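Hemolysin BL lytic component L1 (Bacillus cereus, PDB 7NMQ) probably acts with the other Hbl components as part of a three-part alpha-helical pore-forming enterotoxin that lyses host cells by making pores in their membranes. Local coordinates at residues 54-59 against 148-153; 180-184 against 284-289; 184-188 against 292-296; 226-230 against 259-263. All blocks are in the same frame, centred on the assembly; numbering follows the deposited sequence.

Contact 1: residues 54-59 against 148-153; sequences NIHLNQ and DFKNNV
In the long helical bundle of this ClyA-like toxin, helices 45-103 and 107-154 run antiparallel, and Asn-58 and Asn-152 join them side chain to side chain. The axes of 54-59 and 148-153 come within 9.5 Å, at 154° between their directions. The bond runs from Asn-58 ND2 to Asn-152 OD1, 2.9 Å, and reaches a lone pair of the acceptor in its carbonyl plane. The two amides are nearly coplanar, 19° apart. The same Asn-152 OD1 has a water 2.9 Å away that also lies close to Asn-58 OD1, and Asn-54 rests its CB against this oxygen at 3.6 Å.

Next to this polar cluster the packing is apolar. With CG turned away from its own backbone N (chi1 -173°), Phe-149 lays its ring beside helix 45-103: Asn-58 CB meets the ring edge at CD1, 3.7 Å, while Ile-55 CG2 and Gln-59 CG both approach CE1 obliquely. Val-153 CG2 sits over one face of this ring. Leu-283, Ala-286 and Leu-290 of helix 275-325 also pack on Phe-149, tying a third helix to the pair. Ile-55 and Asn-152 lie alongside, pointing in opposite directions, which brings Ile-55 CG1 to 3.6 Å from Asn-152 CB, with Ile-55 CD1 continuing to Val-153 CG2.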
loop_
_atom_site.group_PDB
_atom_site.type_symbol
_atom_site.label_atom_id
_atom_site.label_comp_id
_atom_site.label_asym_id
_atom_site.label_seq_id
_atom_site.Cartn_x
_atom_site.Cartn_y
_atom_site.Cartn_z
ATOM N N ASN A 54 5.430 -28.595 8.975
ATOM C CA ASN A 54 4.467 -27.514 9.244
ATOM C C ASN A 54 4.946 -26.203 8.636
ATOM O O ASN A 54 4.119 -25.469 8.103
ATOM C CB ASN A 54 4.222 -27.389 10.731
ATOM C CG ASN A 54 3.387 -28.558 11.178
ATOM O OD1 ASN A 54 2.556 -29.063 10.436
ATOM N ND2 ASN A 54 3.493 -28.903 12.418
ATOM N N ILE A 55 6.236 -25.918 8.729
ATOM C CA ILE A 55 6.808 -24.698 8.102
ATOM C C ILE A 55 6.542 -24.733 6.611
ATOM O O ILE A 55 6.169 -23.718 6.022
ATOM C CB ILE A 55 8.287 -24.580 8.442
ATOM C CG1 ILE A 55 8.375 -24.159 9.910
ATOM C CG2 ILE A 55 8.970 -23.625 7.480
ATOM C CD1 ILE A 55 9.715 -24.249 10.523
ATOM N N HIS A 56 6.767 -25.857 5.954
ATOM C CA HIS A 56 6.525 -25.916 4.505
ATOM C C HIS A 56 5.061 -25.656 4.194
ATOM O O HIS A 56 4.778 -24.939 3.218
ATOM C CB HIS A 56 6.922 -27.275 3.958
ATOM C CG HIS A 56 8.401 -27.426 3.892
ATOM N ND1 HIS A 56 8.982 -28.665 3.822
ATOM C CD2 HIS A 56 9.401 -26.513 3.839
ATOM C CE1 HIS A 56 10.308 -28.499 3.760
ATOM N NE2 HIS A 56 10.601 -27.195 3.767
ATOM N N LEU A 57 4.127 -26.166 4.997
ATOM C CA LEU A 57 2.697 -25.855 4.789
ATOM C C LEU A 57 2.479 -24.349 5.014
ATOM O O LEU A 57 1.706 -23.739 4.258
ATOM C CB LEU A 57 1.834 -26.647 5.772
ATOM C CG LEU A 57 1.870 -28.147 5.568
ATOM C CD1 LEU A 57 0.990 -28.848 6.604
ATOM C CD2 LEU A 57 1.490 -28.553 4.184
ATOM N N ASN A 58 3.112 -23.770 6.002
ATOM C CA ASN A 58 2.971 -22.320 6.261
ATOM C C ASN A 58 3.509 -21.543 5.070
ATOM O O ASN A 58 2.910 -20.510 4.686
ATOM C CB ASN A 58 3.732 -21.858 7.477
ATOM C CG ASN A 58 3.270 -22.484 8.778
ATOM O OD1 ASN A 58 2.120 -22.936 8.966
ATOM N ND2 ASN A 58 4.162 -22.448 9.713
ATOM N N GLN A 59 4.596 -21.984 4.451
ATOM C CA GLN A 59 5.223 -21.229 3.344
ATOM C C GLN A 59 4.301 -21.332 2.138
ATOM O O GLN A 59 4.153 -20.350 1.400
ATOM C CB GLN A 59 6.642 -21.728 3.027
ATOM C CG GLN A 59 7.610 -21.458 4.149
ATOM C CD GLN A 59 9.029 -21.847 3.823
ATOM O OE1 GLN A 59 9.399 -23.017 3.855
ATOM N NE2 GLN A 59 9.800 -20.870 3.454
ATOM N N ASP A 148 1.239 -18.623 13.015
ATOM C CA ASP A 148 1.535 -20.066 12.809
ATOM C C ASP A 148 3.018 -20.224 12.471
ATOM O O ASP A 148 3.727 -21.059 13.083
ATOM C CB ASP A 148 0.793 -20.628 11.605
ATOM C CG ASP A 148 -0.687 -20.868 11.797
ATOM O OD1 ASP A 148 -1.105 -20.974 12.957
ATOM O OD2 ASP A 148 -1.374 -21.064 10.774
ATOM N N PHE A 149 3.489 -19.423 11.532
ATOM C CA PHE A 149 4.885 -19.462 11.079
ATOM C C PHE A 149 5.814 -19.073 12.215
ATOM O O PHE A 149 6.785 -19.817 12.516
ATOM C CB PHE A 149 5.035 -18.585 9.853
ATOM C CG PHE A 149 6.387 -18.668 9.207
ATOM C CD1 PHE A 149 6.671 -19.700 8.348
ATOM C CD2 PHE A 149 7.372 -17.756 9.503
ATOM C CE1 PHE A 149 7.911 -19.772 7.727
ATOM C CE2 PHE A 149 8.605 -17.840 8.903
ATOM C CZ PHE A 149 8.849 -18.818 7.980
ATOM N N LYS A 150 5.543 -17.963 12.909
ATOM C CA LYS A 150 6.390 -17.514 14.020
ATOM C C LYS A 150 6.467 -18.637 15.042
ATOM O O LYS A 150 7.549 -18.894 15.565
ATOM C CB LYS A 150 5.802 -16.260 14.674
ATOM C CG LYS A 150 6.522 -15.790 15.922
ATOM C CD LYS A 150 6.076 -14.384 16.375
ATOM C CE LYS A 150 6.452 -14.102 17.808
ATOM N NZ LYS A 150 7.931 -14.033 17.950
ATOM N N ASN A 151 5.359 -19.272 15.392
ATOM C CA ASN A 151 5.375 -20.346 16.418
ATOM C C ASN A 151 6.211 -21.538 15.922
ATOM O O ASN A 151 6.968 -22.098 16.729
ATOM C CB ASN A 151 3.952 -20.720 16.801
ATOM C CG ASN A 151 3.952 -21.756 17.894
ATOM O OD1 ASN A 151 4.477 -21.505 18.955
ATOM N ND2 ASN A 151 3.488 -22.947 17.571
ATOM N N ASN A 152 6.145 -21.895 14.662
ATOM C CA ASN A 152 6.885 -23.076 14.168
ATOM C C ASN A 152 8.354 -22.703 14.087
ATOM O O ASN A 152 9.215 -23.584 14.345
ATOM C CB ASN A 152 6.350 -23.544 12.832
ATOM C CG ASN A 152 5.027 -24.259 12.907
ATOM O OD1 ASN A 152 4.142 -24.085 12.056
ATOM N ND2 ASN A 152 4.894 -25.116 13.879
ATOM N N VAL A 153 8.682 -21.441 13.810
ATOM C CA VAL A 153 10.090 -20.995 13.681
ATOM C C VAL A 153 10.727 -20.754 15.034
ATOM O O VAL A 153 11.939 -21.106 15.191
ATOM C CB VAL A 153 10.198 -19.763 12.772
ATOM C CG1 VAL A 153 11.573 -19.114 12.856
ATOM C CG2 VAL A 153 9.821 -20.186 11.361
HETATM O O HOH W 1 1.303 -24.695 11.563
#

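Contact 2: residues 180-184 against 284-289; sequences IEQLR and TNAKET. With EDO (1,2-ethanediol), chain G.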
loop_
_atom_site.group_PDB
_atom_site.type_symbol
_atom_site.label_atom_id
_atom_site.label_comp_id
_atom_site.label_asym_id
_atom_site.label_seq_id
_atom_site.Cartn_x
_atom_site.Cartn_y
_atom_site.Cartn_z
ATOM N N ILE A 180 19.786 -10.575 11.579
ATOM C CA ILE A 180 18.751 -10.452 10.509
ATOM C C ILE A 180 17.622 -9.541 10.989
ATOM O O ILE A 180 17.253 -8.630 10.264
ATOM C CB ILE A 180 18.219 -11.827 10.094
ATOM C CG1 ILE A 180 19.340 -12.614 9.410
ATOM C CG2 ILE A 180 16.966 -11.696 9.238
ATOM C CD1 ILE A 180 20.097 -11.815 8.367
ATOM N N GLU A 181 17.071 -9.827 12.163
ATOM C CA GLU A 181 15.903 -9.069 12.682
ATOM C C GLU A 181 16.259 -7.581 12.741
ATOM O O GLU A 181 15.443 -6.750 12.300
ATOM C CB GLU A 181 15.506 -9.576 14.071
ATOM C CG GLU A 181 14.807 -10.919 14.021
ATOM C CD GLU A 181 14.680 -11.690 15.333
ATOM O OE1 GLU A 181 15.416 -11.351 16.306
ATOM O OE2 GLU A 181 13.914 -12.697 15.366
ATOM N N GLN A 182 17.448 -7.256 13.208
ATOM C CA GLN A 182 17.890 -5.843 13.261
ATOM C C GLN A 182 18.011 -5.253 11.854
ATOM O O GLN A 182 17.578 -4.112 11.644
ATOM C CB GLN A 182 19.211 -5.663 14.012
ATOM C CG GLN A 182 19.581 -4.192 14.209
ATOM C CD GLN A 182 18.519 -3.376 14.926
ATOM O OE1 GLN A 182 18.318 -3.492 16.130
ATOM N NE2 GLN A 182 17.813 -2.525 14.192
ATOM N N LEU A 183 18.652 -5.964 10.931
ATOM C CA LEU A 183 18.853 -5.463 9.548
ATOM C C LEU A 183 17.469 -5.204 8.936
ATOM O O LEU A 183 17.270 -4.176 8.255
ATOM C CB LEU A 183 19.609 -6.494 8.708
ATOM C CG LEU A 183 21.099 -6.585 9.004
ATOM C CD1 LEU A 183 21.729 -7.765 8.271
ATOM C CD2 LEU A 183 21.785 -5.281 8.659
ATOM N N ARG A 184 16.529 -6.115 9.088
ATOM C CA ARG A 184 15.193 -5.970 8.466
ATOM C C ARG A 184 14.447 -4.780 9.090
ATOM O O ARG A 184 13.772 -4.049 8.354
ATOM C CB ARG A 184 14.410 -7.268 8.607
ATOM C CG ARG A 184 14.869 -8.374 7.668
ATOM C CD ARG A 184 14.761 -7.982 6.188
ATOM N NE ARG A 184 13.426 -7.555 5.782
ATOM C CZ ARG A 184 12.382 -8.343 5.618
ATOM N NH1 ARG A 184 12.516 -9.645 5.794
ATOM N NH2 ARG A 184 11.191 -7.826 5.294
ATOM N N THR A 284 13.952 -16.483 9.236
ATOM C CA THR A 284 13.851 -15.232 10.021
ATOM C C THR A 284 13.382 -14.101 9.101
ATOM O O THR A 284 12.536 -13.291 9.451
ATOM C CB THR A 284 15.161 -14.898 10.726
ATOM O OG1 THR A 284 15.525 -16.008 11.549
ATOM C CG2 THR A 284 15.016 -13.669 11.589
ATOM N N ASN A 285 13.936 -14.049 7.908
ATOM C CA ASN A 285 13.543 -13.075 6.867
ATOM C C ASN A 285 12.040 -13.205 6.607
ATOM O O ASN A 285 11.352 -12.172 6.593
ATOM C CB ASN A 285 14.366 -13.318 5.602
ATOM C CG ASN A 285 14.063 -12.347 4.492
ATOM O OD1 ASN A 285 14.336 -11.176 4.657
ATOM N ND2 ASN A 285 13.622 -12.861 3.350
ATOM N N ALA A 286 11.568 -14.422 6.369
ATOM C CA ALA A 286 10.140 -14.651 6.084
ATOM C C ALA A 286 9.306 -14.220 7.292
ATOM O O ALA A 286 8.224 -13.659 7.090
ATOM C CB ALA A 286 9.891 -16.058 5.655
ATOM N N LYS A 287 9.748 -14.540 8.494
ATOM C CA LYS A 287 8.971 -14.218 9.703
ATOM C C LYS A 287 8.726 -12.710 9.717
ATOM O O LYS A 287 7.597 -12.274 10.015
ATOM C CB LYS A 287 9.776 -14.672 10.913
ATOM C CG LYS A 287 9.095 -14.421 12.232
ATOM C CD LYS A 287 9.849 -15.055 13.377
ATOM C CE LYS A 287 11.233 -14.518 13.589
ATOM N NZ LYS A 287 11.319 -13.130 14.069
ATOM N N GLU A 288 9.757 -11.947 9.455
ATOM C CA GLU A 288 9.650 -10.490 9.534
ATOM C C GLU A 288 8.651 -10.008 8.474
ATOM O O GLU A 288 7.767 -9.186 8.776
ATOM C CB GLU A 288 11.009 -9.835 9.406
ATOM C CG GLU A 288 11.942 -10.161 10.564
ATOM C CD GLU A 288 11.288 -9.805 11.913
ATOM O OE1 GLU A 288 10.873 -8.635 12.112
ATOM O OE2 GLU A 288 11.065 -10.733 12.721
ATOM N N THR A 289 8.795 -10.485 7.257
ATOM C CA THR A 289 7.924 -10.056 6.157
ATOM C C THR A 289 6.483 -10.431 6.473
ATOM O O THR A 289 5.566 -9.660 6.162
ATOM C CB THR A 289 8.391 -10.614 4.824
ATOM O OG1 THR A 289 9.697 -10.103 4.571
ATOM C CG2 THR A 289 7.420 -10.238 3.727
HETATM C C1 EDO G . 10.817 -3.678 4.746
HETATM O O1 EDO G . 11.388 -3.037 3.651
HETATM C C2 EDO G . 11.523 -4.911 5.139
HETATM O O2 EDO G . 12.749 -4.800 5.842
#
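Segments 180-184 and 284-289 run in roughly the same direction, their axes 9.7 Å apart at closest and crossing at -42°, with Ile-180 and Thr-284 facing each other. The pair is a helix-helix packing that joins helix 173-200 to helix 275-325 of the ClyA-like helical fold. At the near end the interface is apolar: Ile-180 CG2 touches Thr-284 CG2 at 3.6 Å, and the Glu-181 side chain crosses that of Thr-284 at about a right angle, its CG against the same methyl.

Beyond them a salt-bridge network forms. Lys-287, its chain bent at the last two torsions, places NZ 2.9 Å from Glu-181 OE2, on the anti side of that carboxylate, and also bonds Glu-288 OE2. The two carboxylate oxygens would otherwise face each other as like charges, and the shared ammonium probably offsets this. Gln-177 NE2 gives Glu-181 OE2 a further partner.

Arg-184 supplies the second polar centre. Two successive bends, at chi2 and chi3, fold its chain so that the guanidinium meets Thr-289 end-on: NH2 at 2.8 Å and NH1 at 3.1 Å both bond OG1, close to the guanidinium plane. NH1 also makes a weak bond to Asn-285 O, and a weak, less certain one to Asn-285 OD1, and Glu-288 CB lies over one face of the group. Asn-285 is fixed through ND2, bonded to Ala-226 O and Gln-34 OE1. At the NE edge, Arg-184 NE donates almost straight (161°) to O2 of a 1,2-ethanediol, probably from the crystallisation liquor, at 2.8 Å, and that hydroxyl in turn donates to Arg-184 O.

Contact 3: residues 184-188 against 292-296; sequences RSTQK and YLYQT. With EDO (1,2-ethanediol), chain G.
Lys-188 NZ has several partners while its chain lies over the ring of Tyr-292: it bonds Tyr-27 OH of helix 10-33, gives a hydrogen bond to a water at 3.2 Å, and has a long, weak ion pair with Asp-192. This is side-chain bridging between two helices of the ClyA-like fold that have drawn apart, the axes of 184-188 and 292-296 coming no nearer than 14.0 Å, so long side chains span the gap.

The lysine starts with CG anti to its backbone N (chi1 -177°) and stays extended as far as CE, running antiparallel to the tyrosine side chain. Its CD therefore sits almost over the middle of one ring face, 3.4 Å from the Tyr-292 centroid, a CH-pi contact. A final bend carries NZ outward, to 4.9 Å from the same centroid and 24° off the normal, in a cation-pi interaction.

Other groups touch the ring at its rim. Arg-184 NH2 stands at the edge, near the ring plane, 3.7 Å from Tyr-292 CD2, and the phenol OH rests against Ser-185, 3.5 Å from CA. A 1,2-ethanediol, probably from the crystallisation liquor, lies beside both partners, its C1 against Lys-188 CB and its C2 near Tyr-292 CE2.

Farther along, the water on Lys-188 NZ donates to Thr-296 OG1 at 2.7 Å. This hydroxyl spends its own proton on Tyr-292 O, reached at 2.8 Å from above the carbonyl plane, while Thr-296 N bonds the same oxygen from the opposite face.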
loop_
_atom_site.group_PDB
_atom_site.type_symbol
_atom_site.label_atom_id
_atom_site.label_comp_id
_atom_site.label_asym_id
_atom_site.label_seq_id
_atom_site.Cartn_x
_atom_site.Cartn_y
_atom_site.Cartn_z
ATOM N N ARG A 184 16.529 -6.115 9.088
ATOM C CA ARG A 184 15.193 -5.970 8.466
ATOM C C ARG A 184 14.447 -4.780 9.090
ATOM O O ARG A 184 13.772 -4.049 8.354
ATOM C CB ARG A 184 14.410 -7.268 8.607
ATOM C CG ARG A 184 14.869 -8.374 7.668
ATOM C CD ARG A 184 14.761 -7.982 6.188
ATOM N NE ARG A 184 13.426 -7.555 5.782
ATOM C CZ ARG A 184 12.382 -8.343 5.618
ATOM N NH1 ARG A 184 12.516 -9.645 5.794
ATOM N NH2 ARG A 184 11.191 -7.826 5.294
ATOM N N SER A 185 14.555 -4.538 10.392
ATOM C CA SER A 185 13.811 -3.403 11.008
ATOM C C SER A 185 14.479 -2.077 10.594
ATOM O O SER A 185 13.777 -1.097 10.306
ATOM C CB SER A 185 13.662 -3.571 12.496
ATOM O OG SER A 185 14.912 -3.748 13.133
ATOM N N THR A 186 15.804 -2.049 10.482
ATOM C CA THR A 186 16.520 -0.857 9.978
ATOM C C THR A 186 16.093 -0.616 8.537
ATOM O O THR A 186 15.845 0.535 8.149
ATOM C CB THR A 186 18.031 -0.997 10.153
ATOM O OG1 THR A 186 18.264 -1.198 11.546
ATOM C CG2 THR A 186 18.824 0.176 9.645
ATOM N N GLN A 187 16.061 -1.665 7.738
ATOM C CA GLN A 187 15.771 -1.529 6.308
ATOM C C GLN A 187 14.350 -0.999 6.122
ATOM O O GLN A 187 14.109 -0.132 5.225
ATOM C CB GLN A 187 15.902 -2.905 5.657
ATOM C CG GLN A 187 15.828 -2.842 4.162
ATOM C CD GLN A 187 16.024 -4.171 3.489
ATOM O OE1 GLN A 187 16.698 -4.292 2.453
ATOM N NE2 GLN A 187 15.419 -5.173 4.074
ATOM N N LYS A 188 13.392 -1.505 6.891
ATOM C CA LYS A 188 11.992 -1.068 6.742
ATOM C C LYS A 188 11.910 0.416 7.074
ATOM O O LYS A 188 11.153 1.110 6.379
ATOM C CB LYS A 188 11.110 -1.882 7.684
ATOM C CG LYS A 188 9.628 -1.556 7.560
ATOM C CD LYS A 188 8.711 -2.435 8.326
ATOM C CE LYS A 188 7.260 -2.178 7.971
ATOM N NZ LYS A 188 7.039 -1.808 6.543
ATOM N N TYR A 292 5.141 -7.796 8.715
ATOM C CA TYR A 292 5.035 -6.513 7.985
ATOM C C TYR A 292 3.810 -6.550 7.055
ATOM O O TYR A 292 3.141 -5.497 6.865
ATOM C CB TYR A 292 6.327 -6.230 7.231
ATOM C CG TYR A 292 7.535 -6.017 8.103
ATOM C CD1 TYR A 292 7.439 -5.535 9.404
ATOM C CD2 TYR A 292 8.791 -6.151 7.572
ATOM C CE1 TYR A 292 8.567 -5.332 10.191
ATOM C CE2 TYR A 292 9.926 -5.954 8.349
ATOM C CZ TYR A 292 9.828 -5.517 9.658
ATOM O OH TYR A 292 11.004 -5.370 10.384
ATOM N N LEU A 293 3.501 -7.693 6.450
ATOM C CA LEU A 293 2.336 -7.824 5.546
ATOM C C LEU A 293 1.056 -7.495 6.318
ATOM O O LEU A 293 0.262 -6.677 5.802
ATOM C CB LEU A 293 2.247 -9.223 4.933
ATOM C CG LEU A 293 3.065 -9.455 3.674
ATOM C CD1 LEU A 293 3.262 -10.950 3.421
ATOM C CD2 LEU A 293 2.355 -8.832 2.477
ATOM N N TYR A 294 0.794 -8.111 7.467
ATOM C CA TYR A 294 -0.515 -7.832 8.103
ATOM C C TYR A 294 -0.489 -6.379 8.613
ATOM O O TYR A 294 -1.557 -5.727 8.587
ATOM C CB TYR A 294 -0.927 -8.882 9.136
ATOM C CG TYR A 294 -0.286 -8.807 10.486
ATOM C CD1 TYR A 294 -0.629 -7.830 11.397
ATOM C CD2 TYR A 294 0.585 -9.804 10.935
ATOM C CE1 TYR A 294 -0.045 -7.786 12.659
ATOM C CE2 TYR A 294 1.153 -9.770 12.202
ATOM C CZ TYR A 294 0.850 -8.747 13.075
ATOM O OH TYR A 294 1.406 -8.724 14.326
ATOM N N GLN A 295 0.662 -5.844 9.006
ATOM C CA GLN A 295 0.762 -4.450 9.501
ATOM C C GLN A 295 0.417 -3.482 8.371
ATOM O O GLN A 295 -0.244 -2.452 8.616
ATOM C CB GLN A 295 2.138 -4.125 10.048
ATOM C CG GLN A 295 2.486 -4.945 11.271
ATOM C CD GLN A 295 3.970 -4.850 11.560
ATOM O OE1 GLN A 295 4.745 -4.110 10.922
ATOM N NE2 GLN A 295 4.369 -5.557 12.571
ATOM N N THR A 296 0.882 -3.778 7.166
ATOM C CA THR A 296 0.663 -2.918 5.991
ATOM C C THR A 296 -0.810 -2.983 5.589
ATOM O O THR A 296 -1.393 -1.924 5.228
ATOM C CB THR A 296 1.591 -3.292 4.832
ATOM O OG1 THR A 296 2.934 -3.227 5.291
ATOM C CG2 THR A 296 1.409 -2.318 3.701
HETATM C C1 EDO G . 10.817 -3.678 4.746
HETATM O O1 EDO G . 11.388 -3.037 3.651
HETATM C C2 EDO G . 11.523 -4.911 5.139
HETATM O O2 EDO G . 12.749 -4.800 5.842
HETATM O O HOH W 2 4.063 -0.895 5.984
#

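Contact 4: residues 226-230 against 259-263; sequences ATPAV and YNEIS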
loop_
_atom_site.group_PDB
_atom_site.type_symbol
_atom_site.label_atom_id
_atom_site.label_comp_id
_atom_site.label_asym_id
_atom_site.label_seq_id
_atom_site.Cartn_x
_atom_site.Cartn_y
_atom_site.Cartn_z
ATOM N N ALA A 226 14.910 -14.655 -0.334
ATOM C CA ALA A 226 14.546 -13.637 -1.342
ATOM C C ALA A 226 14.578 -12.258 -0.694
ATOM O O ALA A 226 13.988 -12.047 0.392
ATOM C CB ALA A 226 13.202 -13.959 -1.931
ATOM N N THR A 227 15.195 -11.315 -1.386
ATOM C CA THR A 227 15.433 -9.944 -0.856
ATOM C C THR A 227 15.247 -8.975 -2.016
ATOM O O THR A 227 15.869 -9.174 -3.062
ATOM C CB THR A 227 16.874 -9.880 -0.301
ATOM O OG1 THR A 227 17.007 -10.839 0.750
ATOM C CG2 THR A 227 17.284 -8.546 0.262
ATOM N N PRO A 228 14.396 -7.930 -1.886
ATOM C CA PRO A 228 14.303 -6.920 -2.924
ATOM C C PRO A 228 15.452 -5.919 -2.887
ATOM O O PRO A 228 16.040 -5.680 -1.858
ATOM C CB PRO A 228 13.024 -6.149 -2.668
ATOM C CG PRO A 228 12.589 -6.571 -1.331
ATOM C CD PRO A 228 13.439 -7.699 -0.805
ATOM N N ALA A 229 15.689 -5.309 -4.041
ATOM C CA ALA A 229 16.568 -4.143 -4.187
ATOM C C ALA A 229 16.004 -3.246 -5.278
ATOM O O ALA A 229 15.255 -3.728 -6.115
ATOM C CB ALA A 229 17.952 -4.596 -4.564
ATOM N N VAL A 230 16.347 -1.967 -5.211
ATOM C CA VAL A 230 15.854 -0.969 -6.192
ATOM C C VAL A 230 17.031 -0.545 -7.062
ATOM O O VAL A 230 17.921 0.162 -6.602
ATOM C CB VAL A 230 15.219 0.216 -5.468
ATOM C CG1 VAL A 230 14.719 1.222 -6.458
ATOM C CG2 VAL A 230 14.080 -0.246 -4.551
ATOM N N TYR A 259 18.859 1.140 2.169
ATOM C CA TYR A 259 17.966 -0.002 1.917
ATOM C C TYR A 259 18.681 -1.034 1.050
ATOM O O TYR A 259 18.702 -2.246 1.376
ATOM C CB TYR A 259 16.686 0.508 1.258
ATOM C CG TYR A 259 15.731 -0.584 0.919
ATOM C CD1 TYR A 259 15.828 -1.270 -0.272
ATOM C CD2 TYR A 259 14.715 -0.913 1.789
ATOM C CE1 TYR A 259 14.923 -2.263 -0.595
ATOM C CE2 TYR A 259 13.829 -1.933 1.496
ATOM C CZ TYR A 259 13.915 -2.604 0.293
ATOM O OH TYR A 259 13.039 -3.618 -0.009
ATOM N N ASN A 260 19.277 -0.575 -0.034
ATOM C CA ASN A 260 19.944 -1.497 -0.984
ATOM C C ASN A 260 21.182 -2.112 -0.331
ATOM O O ASN A 260 21.464 -3.301 -0.600
ATOM C CB ASN A 260 20.336 -0.784 -2.274
ATOM C CG ASN A 260 19.176 -0.610 -3.227
ATOM O OD1 ASN A 260 18.168 -1.305 -3.158
ATOM N ND2 ASN A 260 19.323 0.355 -4.112
ATOM N N GLU A 261 21.873 -1.330 0.497
ATOM C CA GLU A 261 23.085 -1.738 1.258
ATOM C C GLU A 261 22.731 -2.945 2.137
ATOM O O GLU A 261 23.502 -3.931 2.175
ATOM C CB GLU A 261 23.627 -0.569 2.080
ATOM C CG GLU A 261 24.844 -0.902 2.925
ATOM C CD GLU A 261 25.378 0.210 3.842
ATOM O OE1 GLU A 261 24.721 1.297 3.962
ATOM O OE2 GLU A 261 26.462 -0.025 4.473
ATOM N N ILE A 262 21.561 -2.901 2.773
ATOM C CA ILE A 262 21.089 -3.972 3.685
ATOM C C ILE A 262 20.717 -5.198 2.842
ATOM O O ILE A 262 21.027 -6.326 3.242
ATOM C CB ILE A 262 19.976 -3.496 4.617
ATOM C CG1 ILE A 262 20.581 -2.512 5.614
ATOM C CG2 ILE A 262 19.287 -4.665 5.300
ATOM C CD1 ILE A 262 19.587 -1.717 6.431
ATOM N N SER A 263 20.057 -5.015 1.702
ATOM C CA SER A 263 19.764 -6.160 0.798
ATOM C C SER A 263 21.080 -6.845 0.428
ATOM O O SER A 263 21.124 -8.072 0.444
ATOM C CB SER A 263 19.023 -5.710 -0.411
ATOM O OG SER A 263 17.763 -5.231 0.004
#
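Ser-263 and Thr-227 mark the tight end of the contact between the beta hairpin strand 225-230 and helix 247-272, which run roughly antiparallel. The Thr-227 methyl CG2, trans to the backbone N, presses on Ser-263 CB at 3.4 Å, closer than usual for two carbons. Beside it Ser-263 OG lies 2.6 Å from Pro-228 O. Tyr-259, itself buried, adds to this tighter part: its hydroxyl oxygen abuts Pro-228 CG at 3.3 Å, the two side chains crossing at about a right angle, and the ring presents its edge to Ala-229 CA. Phe-191 meets the same ring from helix 173-200.

Toward the partly exposed side, around Ala-229 and Asn-260, carbon contacts are looser, Ala-229 CB lying 4.4 Å from Ser-263 CB, and it is Asn-260 OD1 that comes close to Ala-229. Asn-260 OD1 accepts from Val-230 N at 2.8 Å in a nearly straight bond (173°), and Asn-260 ND2 donates to Val-230 O at 2.9 Å, both tilted from the acceptor's carbonyl plane.

Strand 217-222 pairs with the backbone of Thr-227 and Ala-229, whereas the amide of Asn-260 takes both backbone groups of Val-230, much as a neighbouring strand would. Asn-260 thus satisfies the backbone of Val-230, a residue at the start of a predicted membrane-spanning segment, consistent with the hairpin being stowed in this soluble form; any rearrangement for membrane insertion would probably break these bonds.

In the fold
Following the chain from the N terminus, contact 1 closes first, folding helix 107-154 back along helix 45-103 before the other contacts begin. Helix 173-200 then opens contacts 2 and 3 one after the other through the shared Arg-184, and both close much later on helix 275-325. Within their long excursion lies contact 4, where hairpin strand 225-230 meets helix 247-272. The four are linked in space: Phe-149 of contact 1 packs on Ala-286 and Lys-287 of contact 2, Asn-285 ties contact 2 to Ala-226 of contact 4, and Gln-187 of helix 173-200 packs against Ile-262. Helix 275-325 thus connects the long bundle with the hairpin region.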